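Local coordinates for protein betaine aldehyde dehydrogenase (Staphylococcus aureus subsp. aureus COL, PDB 4QTO) that catalyses the NAD-dependent oxidation of betaine aldehyde to glycine betaine, as a member of the aldehyde dehydrogenase family, at residues C199-K204 with R215-M220; I76-R81 with T229-L234; D335-I340 with I378-K383; S366-A371 with L394-T399. All coordinates share one frame; numbering follows the deposited sequence.

How the contacts relate
The four contacts fall into two pairs on opposite sides of the chain's centre. Contacts 1 and 2, with centres 9 Å apart, belong to the Rossmann-type sheet expected to hold NAD; they use neighbouring parallel strands, 200-204 in contact 1 and 230-232 in contact 2, where Leu201 N lies 2.8 Å from Thr229 O. Contacts 3 and 4, with centres 11 Å apart, belong to the other large sheet, and their segments alternate along the chain; Lys383 O lies 2.9 Å from Glu397 N. Between contacts 2 and 3 the centres are 47 Å apart. A PEG is bound in the active site; the side chains of Phe217 and Met368 lie about 9 and 12 Å from a bound PEG.

Contact 1: residues C199-K204 with R215-M220; sequences CSLVMK and RVFELM
Phe217 reaches from helix 211-223 toward Leu201 and Met203, and its side chain shows how one aromatic ring can join a helix to the strand before it. From CB, with chi1 at -90°, the bond to CG carries the ring away from the helix and toward strand 200-204. One face is covered from its own helix: the Met220 methyl CE sits 3.6 Å above the plane, over the ring centre. Beyond the ring body, the far atom CZ makes both approaches to the strand. It comes within 4.1 Å of Leu201 CD1 and stands the same 4.1 Å from Met203 CB, so CZ faces the gap between two alternate residues on one side of the strand. The Leu201 and Phe217 side chains run alongside each other, pointing opposite ways. Met203, with CG opposite the backbone N (chi1 175°), offers its CB to the ring, and its side chain also packs on Ala187 and Ile191 of helix 183-197. Ile230 and Leu232 of the next parallel strand also touch the Phe217 ring, which thus bridges all three elements of this beta-alpha-beta unit. With every touching group apolar and buried, the contact relies on dispersion and the exclusion of water, with no hydrogen bond across it.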
# COMPACT_ATOMS: atom_id res chain seq x y z
N CYS A 199 -4.38 -20.89 5.79
CA CYS A 199 -5.53 -21.70 5.41
C CYS A 199 -5.27 -23.19 5.58
O CYS A 199 -4.13 -23.61 5.79
CB CYS A 199 -5.84 -21.48 3.92
SG CYS A 199 -6.38 -19.82 3.48
N SER A 200 -6.35 -23.99 5.51
CA SER A 200 -6.22 -25.44 5.38
C SER A 200 -6.62 -25.70 3.93
O SER A 200 -7.52 -25.04 3.40
CB SER A 200 -7.17 -26.20 6.29
OG SER A 200 -6.81 -26.02 7.64
N LEU A 201 -6.01 -26.70 3.30
CA LEU A 201 -6.28 -26.98 1.90
C LEU A 201 -6.51 -28.44 1.58
O LEU A 201 -6.02 -29.33 2.27
CB LEU A 201 -5.11 -26.45 1.05
CG LEU A 201 -3.72 -27.09 1.24
CD1 LEU A 201 -3.57 -28.28 0.30
CD2 LEU A 201 -2.59 -26.09 0.94
N VAL A 202 -7.28 -28.63 0.52
CA VAL A 202 -7.50 -29.96 -0.08
C VAL A 202 -7.20 -29.80 -1.55
O VAL A 202 -7.90 -29.05 -2.27
CB VAL A 202 -8.93 -30.49 0.13
CG1 VAL A 202 -9.04 -31.91 -0.47
CG2 VAL A 202 -9.33 -30.51 1.59
N MET A 203 -6.18 -30.51 -2.04
CA MET A 203 -5.78 -30.42 -3.43
C MET A 203 -6.03 -31.70 -4.18
O MET A 203 -5.87 -32.79 -3.62
CB MET A 203 -4.28 -30.11 -3.52
CG MET A 203 -3.75 -30.13 -4.95
SD MET A 203 -2.13 -29.36 -5.21
CE MET A 203 -2.60 -27.64 -5.10
N LYS A 204 -6.46 -31.57 -5.44
CA LYS A 204 -6.65 -32.72 -6.33
C LYS A 204 -5.98 -32.40 -7.64
O LYS A 204 -6.43 -31.51 -8.36
CB LYS A 204 -8.12 -33.05 -6.58
CG LYS A 204 -8.30 -34.35 -7.39
CD LYS A 204 -9.64 -34.42 -8.09
CE LYS A 204 -9.59 -33.79 -9.46
NZ LYS A 204 -8.76 -34.56 -10.45
N ARG A 215 4.66 -36.29 -4.84
CA ARG A 215 6.02 -36.05 -4.28
C ARG A 215 6.06 -34.80 -3.43
O ARG A 215 6.66 -34.82 -2.33
CB ARG A 215 7.07 -36.00 -5.39
CG ARG A 215 8.50 -35.89 -4.89
CD ARG A 215 8.92 -37.14 -4.14
NE ARG A 215 10.33 -37.01 -3.69
CZ ARG A 215 10.73 -37.05 -2.42
NH1 ARG A 215 9.90 -37.34 -1.42
NH2 ARG A 215 12.02 -36.86 -2.16
N VAL A 216 5.43 -33.71 -3.88
CA VAL A 216 5.48 -32.47 -3.08
C VAL A 216 4.73 -32.67 -1.75
O VAL A 216 5.14 -32.08 -0.74
CB VAL A 216 5.03 -31.21 -3.86
CG1 VAL A 216 3.52 -31.12 -3.95
CG2 VAL A 216 5.59 -30.01 -3.16
N PHE A 217 3.65 -33.46 -1.73
CA PHE A 217 2.98 -33.77 -0.46
C PHE A 217 3.92 -34.53 0.48
O PHE A 217 3.93 -34.28 1.69
CB PHE A 217 1.65 -34.45 -0.64
CG PHE A 217 0.52 -33.48 -0.74
CD1 PHE A 217 0.31 -32.76 -1.91
CD2 PHE A 217 -0.29 -33.26 0.35
CE1 PHE A 217 -0.70 -31.82 -1.97
CE2 PHE A 217 -1.33 -32.34 0.28
CZ PHE A 217 -1.53 -31.62 -0.86
N GLU A 218 4.70 -35.47 -0.06
CA GLU A 218 5.73 -36.16 0.78
C GLU A 218 6.68 -35.11 1.37
O GLU A 218 7.00 -35.15 2.56
CB GLU A 218 6.52 -37.17 -0.03
CG GLU A 218 5.70 -38.35 -0.55
CD GLU A 218 6.52 -39.34 -1.34
OE1 GLU A 218 7.66 -38.99 -1.77
OE2 GLU A 218 6.03 -40.48 -1.51
N LEU A 219 7.15 -34.18 0.54
CA LEU A 219 8.08 -33.14 1.02
C LEU A 219 7.45 -32.20 2.06
O LEU A 219 8.10 -31.82 3.04
CB LEU A 219 8.66 -32.35 -0.16
CG LEU A 219 9.44 -33.18 -1.19
CD1 LEU A 219 9.85 -32.31 -2.37
CD2 LEU A 219 10.67 -33.83 -0.56
N MET A 220 6.20 -31.81 1.83
CA MET A 220 5.50 -30.97 2.81
C MET A 220 5.33 -31.69 4.15
O MET A 220 5.50 -31.10 5.22
CB MET A 220 4.16 -30.51 2.28
CG MET A 220 4.35 -29.51 1.15
SD MET A 220 2.80 -28.69 0.70
CE MET A 220 2.03 -30.01 -0.15

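Contact 2: residues I76-R81 with T229-L234; sequences ILAARR and TINLIL
Helix 69-85 brings Ala78 and Ala79 up to Asn231 where the backbones run close, Ala79 CA lying 5.5 Å from Thr229 CA. Asn231 sits on the short strand 230-232, the parallel neighbour of strand 200-204 in the mixed sheet of the Rossmann-type domain, so the contact lays a helix from much earlier in the chain against a strand of that fold. It illustrates how small residues let a helix approach a polar side chain. The two alanine methyls meet different ends of one carboxamide: Ala79 CB is 3.9 Å from Asn231 ND2, and Ala78 CB is 4.2 Å from Asn231 OD1. Asn231 CG points opposite the carbonyl carbon (chi1 -51°), and this places the amide between strand and helix. No hydrogen bond joins the two segments here, yet the buried amide has partners at both ends. OD1 accepts from Asp38 N, while ND2 donates to Leu201 O on the neighbouring strand and to Gly228 O just before its own. These three bonds fix which way round the amide lies. The helix also meets the neighbouring strand directly: Ala79 packs on Val202, and a hydrogen bond joins Ser200 OG to the backbone oxygen of Ala79.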
# COMPACT_ATOMS: atom_id res chain seq x y z
N ILE A 76 -12.15 -32.66 3.35
CA ILE A 76 -12.68 -31.30 3.60
C ILE A 76 -13.04 -31.12 5.09
O ILE A 76 -12.75 -30.07 5.71
CB ILE A 76 -13.89 -31.03 2.68
CG1 ILE A 76 -13.38 -30.88 1.24
CG2 ILE A 76 -14.64 -29.78 3.13
CD1 ILE A 76 -14.48 -30.95 0.22
N LEU A 77 -13.67 -32.13 5.68
CA LEU A 77 -14.02 -32.04 7.09
C LEU A 77 -12.78 -31.98 7.98
O LEU A 77 -12.77 -31.29 8.99
CB LEU A 77 -14.95 -33.17 7.50
CG LEU A 77 -16.33 -33.11 6.85
CD1 LEU A 77 -17.14 -34.35 7.24
CD2 LEU A 77 -17.08 -31.85 7.22
N ALA A 78 -11.73 -32.68 7.58
CA ALA A 78 -10.45 -32.63 8.33
C ALA A 78 -9.80 -31.27 8.21
O ALA A 78 -9.26 -30.75 9.19
CB ALA A 78 -9.51 -33.70 7.84
N ALA A 79 -9.86 -30.68 7.01
CA ALA A 79 -9.33 -29.33 6.79
C ALA A 79 -10.07 -28.33 7.67
O ALA A 79 -9.48 -27.42 8.28
CB ALA A 79 -9.45 -28.98 5.32
N ARG A 80 -11.40 -28.46 7.74
CA ARG A 80 -12.20 -27.60 8.58
C ARG A 80 -11.83 -27.76 10.04
O ARG A 80 -11.66 -26.77 10.77
CB ARG A 80 -13.71 -27.86 8.36
CG ARG A 80 -14.65 -27.18 9.36
CD ARG A 80 -14.50 -25.67 9.43
NE ARG A 80 -14.83 -25.07 8.13
CZ ARG A 80 -14.46 -23.86 7.74
NH1 ARG A 80 -13.75 -23.08 8.53
NH2 ARG A 80 -14.81 -23.43 6.54
N ARG A 81 -11.74 -29.00 10.52
CA ARG A 81 -11.38 -29.25 11.91
C ARG A 81 -10.02 -28.61 12.25
O ARG A 81 -9.86 -27.94 13.29
CB ARG A 81 -11.33 -30.76 12.19
CG ARG A 81 -11.22 -31.07 13.67
CD ARG A 81 -10.70 -32.48 13.92
NE ARG A 81 -9.30 -32.59 13.50
CZ ARG A 81 -8.84 -33.38 12.53
NH1 ARG A 81 -9.64 -34.23 11.90
NH2 ARG A 81 -7.53 -33.37 12.25
N THR A 229 -4.21 -29.85 7.94
CA THR A 229 -3.89 -28.58 7.26
C THR A 229 -3.70 -28.77 5.75
O THR A 229 -4.08 -27.90 4.95
CB THR A 229 -2.59 -27.96 7.83
OG1 THR A 229 -2.79 -27.71 9.22
CG2 THR A 229 -2.26 -26.63 7.16
N ILE A 230 -3.09 -29.89 5.37
CA ILE A 230 -2.88 -30.23 3.96
C ILE A 230 -3.49 -31.60 3.69
O ILE A 230 -3.38 -32.53 4.50
CB ILE A 230 -1.40 -30.17 3.53
CG1 ILE A 230 -0.53 -31.18 4.29
CG2 ILE A 230 -0.88 -28.76 3.70
CD1 ILE A 230 0.91 -31.23 3.81
N ASN A 231 -4.16 -31.74 2.55
CA ASN A 231 -4.76 -32.99 2.15
C ASN A 231 -4.68 -33.11 0.63
O ASN A 231 -4.83 -32.10 -0.10
CB ASN A 231 -6.23 -33.09 2.56
CG ASN A 231 -6.47 -32.78 4.03
OD1 ASN A 231 -6.53 -33.68 4.87
ND2 ASN A 231 -6.59 -31.50 4.34
N LEU A 232 -4.46 -34.33 0.17
CA LEU A 232 -4.34 -34.67 -1.24
C LEU A 232 -5.34 -35.75 -1.59
O LEU A 232 -5.30 -36.86 -1.03
CB LEU A 232 -2.90 -35.18 -1.52
CG LEU A 232 -2.61 -35.76 -2.91
CD1 LEU A 232 -2.79 -34.74 -4.00
CD2 LEU A 232 -1.20 -36.37 -2.98
N ILE A 233 -6.23 -35.44 -2.52
CA ILE A 233 -7.18 -36.39 -3.07
C ILE A 233 -6.70 -36.73 -4.47
O ILE A 233 -6.23 -35.85 -5.21
CB ILE A 233 -8.58 -35.76 -3.14
CG1 ILE A 233 -9.12 -35.54 -1.72
CG2 ILE A 233 -9.55 -36.62 -3.94
CD1 ILE A 233 -9.32 -36.77 -0.89
N LEU A 234 -6.85 -37.99 -4.87
CA LEU A 234 -6.44 -38.41 -6.18
C LEU A 234 -7.66 -38.99 -6.88
O LEU A 234 -8.34 -39.85 -6.31
CB LEU A 234 -5.36 -39.47 -6.11
CG LEU A 234 -4.03 -39.08 -5.44
CD1 LEU A 234 -3.10 -40.27 -5.29
CD2 LEU A 234 -3.32 -37.97 -6.20

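Contact 3: residues D335-I340 with I378-K383; sequences DRVKKI and IAVGGK
Val380 and Val337 meet through methyls set by their first torsions. In Val380, chi1 of 64° places CG1 between the backbone N and the carbonyl carbon and leaves CG2 opposite the N; in Val337, chi1 of 168° sends CG1 opposite the N. The two CG1 methyls then approach to 3.8 Å, and Val337 CB stands 4.2 Å from the same Val380 CG1. The second Val380 branch finds a different partner, since CG2 lies 3.9 Å from Lys338 CG. The extended lysine chain beyond keeps Lys338 CE about 4.4 Å from Val380 CG2. A beta-branched residue can in this way divide its two methyls between the successive residues Val337 and Lys338. Val380 closes strand 377-380, an outermost strand of its sheet within the chain, where Ala379 and Val380 both face Val400 in a classic beta bulge. Facing it are helix 323-337 and the type I turn from Val337 to Ile340. Val337 also touches Leu302, Tyr306 and Val400, while Arg336 hydrogen-bonds Phe518 O and Ser519 O of the second subunit. Chemically, the contact passes from buried Val337, across partly exposed Val380, to the aliphatic chain of exposed Lys338; carbon atoms alone make it, with no hydrogen bond across.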
# COMPACT_ATOMS: atom_id res chain seq x y z
N ASP A 335 9.12 -22.40 -42.77
CA ASP A 335 10.44 -23.00 -42.97
C ASP A 335 11.05 -23.48 -41.65
O ASP A 335 11.69 -24.54 -41.60
CB ASP A 335 11.41 -21.98 -43.61
CG ASP A 335 11.09 -21.69 -45.06
OD1 ASP A 335 10.13 -22.27 -45.63
OD2 ASP A 335 11.81 -20.83 -45.65
N ARG A 336 10.84 -22.72 -40.56
CA ARG A 336 11.38 -23.13 -39.28
C ARG A 336 10.57 -24.28 -38.68
O ARG A 336 11.14 -25.17 -38.03
CB ARG A 336 11.40 -21.95 -38.31
CG ARG A 336 12.41 -20.87 -38.67
CD ARG A 336 13.84 -21.28 -38.38
NE ARG A 336 14.14 -21.42 -36.96
CZ ARG A 336 14.37 -20.41 -36.13
NH1 ARG A 336 14.32 -19.15 -36.56
NH2 ARG A 336 14.65 -20.67 -34.87
N VAL A 337 9.25 -24.23 -38.81
CA VAL A 337 8.39 -25.27 -38.24
C VAL A 337 8.78 -26.64 -38.79
O VAL A 337 8.77 -27.63 -38.06
CB VAL A 337 6.90 -24.96 -38.45
CG1 VAL A 337 6.02 -26.16 -38.12
CG2 VAL A 337 6.51 -23.78 -37.57
N LYS A 338 9.18 -26.67 -40.06
CA LYS A 338 9.61 -27.94 -40.69
C LYS A 338 10.85 -28.55 -40.05
O LYS A 338 11.08 -29.77 -40.19
CB LYS A 338 9.92 -27.72 -42.18
CG LYS A 338 8.69 -27.42 -43.02
CD LYS A 338 9.09 -27.09 -44.45
CE LYS A 338 7.88 -26.84 -45.32
NZ LYS A 338 8.29 -26.46 -46.69
N LYS A 339 11.65 -27.75 -39.35
CA LYS A 339 12.88 -28.19 -38.73
C LYS A 339 12.75 -28.56 -37.25
O LYS A 339 13.72 -29.01 -36.67
CB LYS A 339 13.94 -27.10 -38.85
CG LYS A 339 14.25 -26.63 -40.27
CD LYS A 339 15.32 -25.55 -40.23
CE LYS A 339 15.47 -24.82 -41.55
NZ LYS A 339 15.80 -25.74 -42.66
N ILE A 340 11.59 -28.32 -36.64
CA ILE A 340 11.40 -28.60 -35.22
C ILE A 340 11.64 -30.08 -34.94
O ILE A 340 11.09 -30.94 -35.62
CB ILE A 340 10.00 -28.18 -34.73
CG1 ILE A 340 9.86 -26.64 -34.80
CG2 ILE A 340 9.75 -28.67 -33.32
CD1 ILE A 340 8.49 -26.12 -34.40
N ILE A 378 -4.01 -25.60 -44.09
CA ILE A 378 -3.05 -26.20 -43.18
C ILE A 378 -1.74 -26.05 -43.95
O ILE A 378 -1.45 -26.85 -44.88
CB ILE A 378 -3.33 -27.68 -42.89
CG1 ILE A 378 -4.76 -27.89 -42.40
CG2 ILE A 378 -2.33 -28.23 -41.89
CD1 ILE A 378 -5.13 -27.13 -41.17
N ALA A 379 -0.97 -25.03 -43.62
CA ALA A 379 0.24 -24.72 -44.36
C ALA A 379 1.38 -25.70 -44.15
O ALA A 379 2.20 -25.91 -45.06
CB ALA A 379 0.68 -23.31 -44.08
N VAL A 380 1.45 -26.27 -42.96
CA VAL A 380 2.46 -27.26 -42.61
C VAL A 380 1.95 -28.03 -41.40
O VAL A 380 1.19 -27.47 -40.59
CB VAL A 380 3.84 -26.62 -42.36
CG1 VAL A 380 3.80 -25.69 -41.16
CG2 VAL A 380 4.92 -27.67 -42.18
N GLY A 381 2.31 -29.30 -41.30
CA GLY A 381 1.87 -30.13 -40.16
C GLY A 381 0.45 -30.59 -40.30
O GLY A 381 0.01 -30.97 -41.40
N GLY A 382 -0.25 -30.65 -39.18
CA GLY A 382 -1.65 -31.05 -39.16
C GLY A 382 -1.94 -32.55 -39.09
O GLY A 382 -3.06 -32.95 -39.31
N LYS A 383 -0.93 -33.36 -38.83
CA LYS A 383 -1.10 -34.80 -38.73
C LYS A 383 -0.17 -35.41 -37.70
O LYS A 383 0.73 -34.74 -37.21
CB LYS A 383 -0.70 -35.46 -40.07
CG LYS A 383 -1.49 -34.94 -41.25
CD LYS A 383 -1.31 -35.74 -42.52
CE LYS A 383 -2.21 -35.14 -43.61
NZ LYS A 383 -2.58 -36.10 -44.68

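Contact 4: residues S366-A371 with L394-T399; sequences SYMDVA and LFFEPT
Met368 carries the whole contact from the helix side, reaching Phe396 with one atom and Thr399 with another. The tight part is at its start: CG lies 3.8 Å from Phe396 CZ, at the rim of the ring and near its plane. The sulfur follows along the same rim, 5.4 Å from the ring centroid and 80° off the ring normal, an edge-on Met-aromatic contact. Phe396 comes to this place because its CG lies opposite the backbone N, chi1 -166°, which swings the ring out from the loop toward the helix. A bend at chi2 of the methionine turns the sulfur toward the threonine, leaving Met368 SD 4.0 Å from Thr399 CG2. The threonine thus divides its branches: CG2 packs on sulfur, whereas OG1 donates to Glu397 O at 2.7 Å, from 40° above the carbonyl plane, and also accepts a hydrogen bond from Gly382 N. In contrast with this buried trio, Ser366 and Asp369 on the same helix are exposed to solvent and stay clear of the loop. Across the fold, helix 358-373 lies against the strand that Thr399 begins: Met368 and Ala371 both rest on Ile401 of strand 399-402. Ile364 and Glu365, earlier in the helix, touch the Phe396 ring, while helix 409-412 meets Tyr367 and Ala371 through Ile410.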
# COMPACT_ATOMS: atom_id res chain seq x y z
N SER A 366 -9.39 -33.35 -34.54
CA SER A 366 -10.70 -32.94 -34.98
C SER A 366 -10.71 -31.47 -35.41
O SER A 366 -11.48 -31.06 -36.27
CB SER A 366 -11.76 -33.19 -33.90
OG SER A 366 -11.61 -32.29 -32.81
N TYR A 367 -9.87 -30.65 -34.76
CA TYR A 367 -9.80 -29.24 -35.13
C TYR A 367 -9.23 -29.02 -36.53
O TYR A 367 -9.55 -28.02 -37.18
CB TYR A 367 -9.04 -28.42 -34.08
CG TYR A 367 -9.94 -27.88 -33.02
CD1 TYR A 367 -10.84 -26.85 -33.32
CD2 TYR A 367 -9.87 -28.33 -31.70
CE1 TYR A 367 -11.66 -26.30 -32.35
CE2 TYR A 367 -10.69 -27.80 -30.72
CZ TYR A 367 -11.59 -26.78 -31.05
OH TYR A 367 -12.41 -26.26 -30.05
N MET A 368 -8.39 -29.93 -36.99
CA MET A 368 -7.81 -29.79 -38.32
C MET A 368 -8.93 -29.88 -39.37
O MET A 368 -8.96 -29.12 -40.32
CB MET A 368 -6.74 -30.83 -38.56
CG MET A 368 -5.54 -30.80 -37.61
SD MET A 368 -4.65 -29.24 -37.58
CE MET A 368 -5.48 -28.41 -36.25
N ASP A 369 -9.85 -30.81 -39.16
CA ASP A 369 -11.00 -30.98 -40.02
C ASP A 369 -11.86 -29.73 -40.02
O ASP A 369 -12.31 -29.27 -41.07
CB ASP A 369 -11.84 -32.19 -39.54
CG ASP A 369 -11.11 -33.53 -39.68
OD1 ASP A 369 -10.21 -33.62 -40.55
OD2 ASP A 369 -11.44 -34.48 -38.90
N VAL A 370 -12.09 -29.17 -38.84
CA VAL A 370 -12.88 -27.95 -38.71
C VAL A 370 -12.24 -26.80 -39.47
O VAL A 370 -12.91 -26.10 -40.21
CB VAL A 370 -13.08 -27.57 -37.23
CG1 VAL A 370 -13.69 -26.18 -37.10
CG2 VAL A 370 -13.93 -28.60 -36.53
N ALA A 371 -10.93 -26.63 -39.31
CA ALA A 371 -10.21 -25.58 -40.02
C ALA A 371 -10.40 -25.66 -41.54
O ALA A 371 -10.67 -24.66 -42.21
CB ALA A 371 -8.72 -25.63 -39.65
N LEU A 394 2.32 -40.20 -28.35
CA LEU A 394 1.21 -39.32 -28.66
C LEU A 394 1.67 -38.04 -29.33
O LEU A 394 1.37 -36.93 -28.89
CB LEU A 394 0.44 -39.02 -27.38
CG LEU A 394 -0.22 -40.25 -26.72
CD1 LEU A 394 -0.63 -39.94 -25.31
CD2 LEU A 394 -1.44 -40.66 -27.53
N PHE A 395 2.40 -38.19 -30.43
CA PHE A 395 2.92 -37.05 -31.15
C PHE A 395 1.93 -36.46 -32.16
O PHE A 395 1.06 -37.15 -32.73
CB PHE A 395 4.24 -37.39 -31.83
CG PHE A 395 5.36 -37.60 -30.88
CD1 PHE A 395 6.11 -36.51 -30.45
CD2 PHE A 395 5.63 -38.85 -30.36
CE1 PHE A 395 7.14 -36.68 -29.54
CE2 PHE A 395 6.64 -39.02 -29.45
CZ PHE A 395 7.41 -37.93 -29.05
N PHE A 396 2.07 -35.15 -32.33
CA PHE A 396 1.29 -34.41 -33.31
C PHE A 396 2.24 -33.35 -33.88
O PHE A 396 2.95 -32.70 -33.13
CB PHE A 396 0.03 -33.80 -32.73
CG PHE A 396 -0.93 -33.33 -33.79
CD1 PHE A 396 -1.83 -34.22 -34.34
CD2 PHE A 396 -0.90 -32.05 -34.23
CE1 PHE A 396 -2.69 -33.82 -35.35
CE2 PHE A 396 -1.77 -31.64 -35.23
CZ PHE A 396 -2.65 -32.52 -35.79
N GLU A 397 2.28 -33.25 -35.21
CA GLU A 397 3.22 -32.35 -35.84
C GLU A 397 2.96 -30.88 -35.53
O GLU A 397 1.80 -30.47 -35.44
CB GLU A 397 3.19 -32.51 -37.34
CG GLU A 397 3.73 -33.84 -37.85
CD GLU A 397 3.50 -34.03 -39.35
OE1 GLU A 397 2.65 -33.34 -39.98
OE2 GLU A 397 4.15 -34.96 -39.89
N PRO A 398 4.03 -30.08 -35.39
CA PRO A 398 3.80 -28.64 -35.21
C PRO A 398 3.15 -28.13 -36.48
O PRO A 398 3.56 -28.48 -37.62
CB PRO A 398 5.19 -28.06 -34.96
CG PRO A 398 6.13 -29.09 -35.47
CD PRO A 398 5.45 -30.44 -35.31
N THR A 399 2.14 -27.29 -36.30
CA THR A 399 1.25 -26.92 -37.38
C THR A 399 1.05 -25.42 -37.50
O THR A 399 0.97 -24.71 -36.48
CB THR A 399 -0.12 -27.58 -37.08
OG1 THR A 399 0.05 -29.00 -36.92
CG2 THR A 399 -1.16 -27.30 -38.13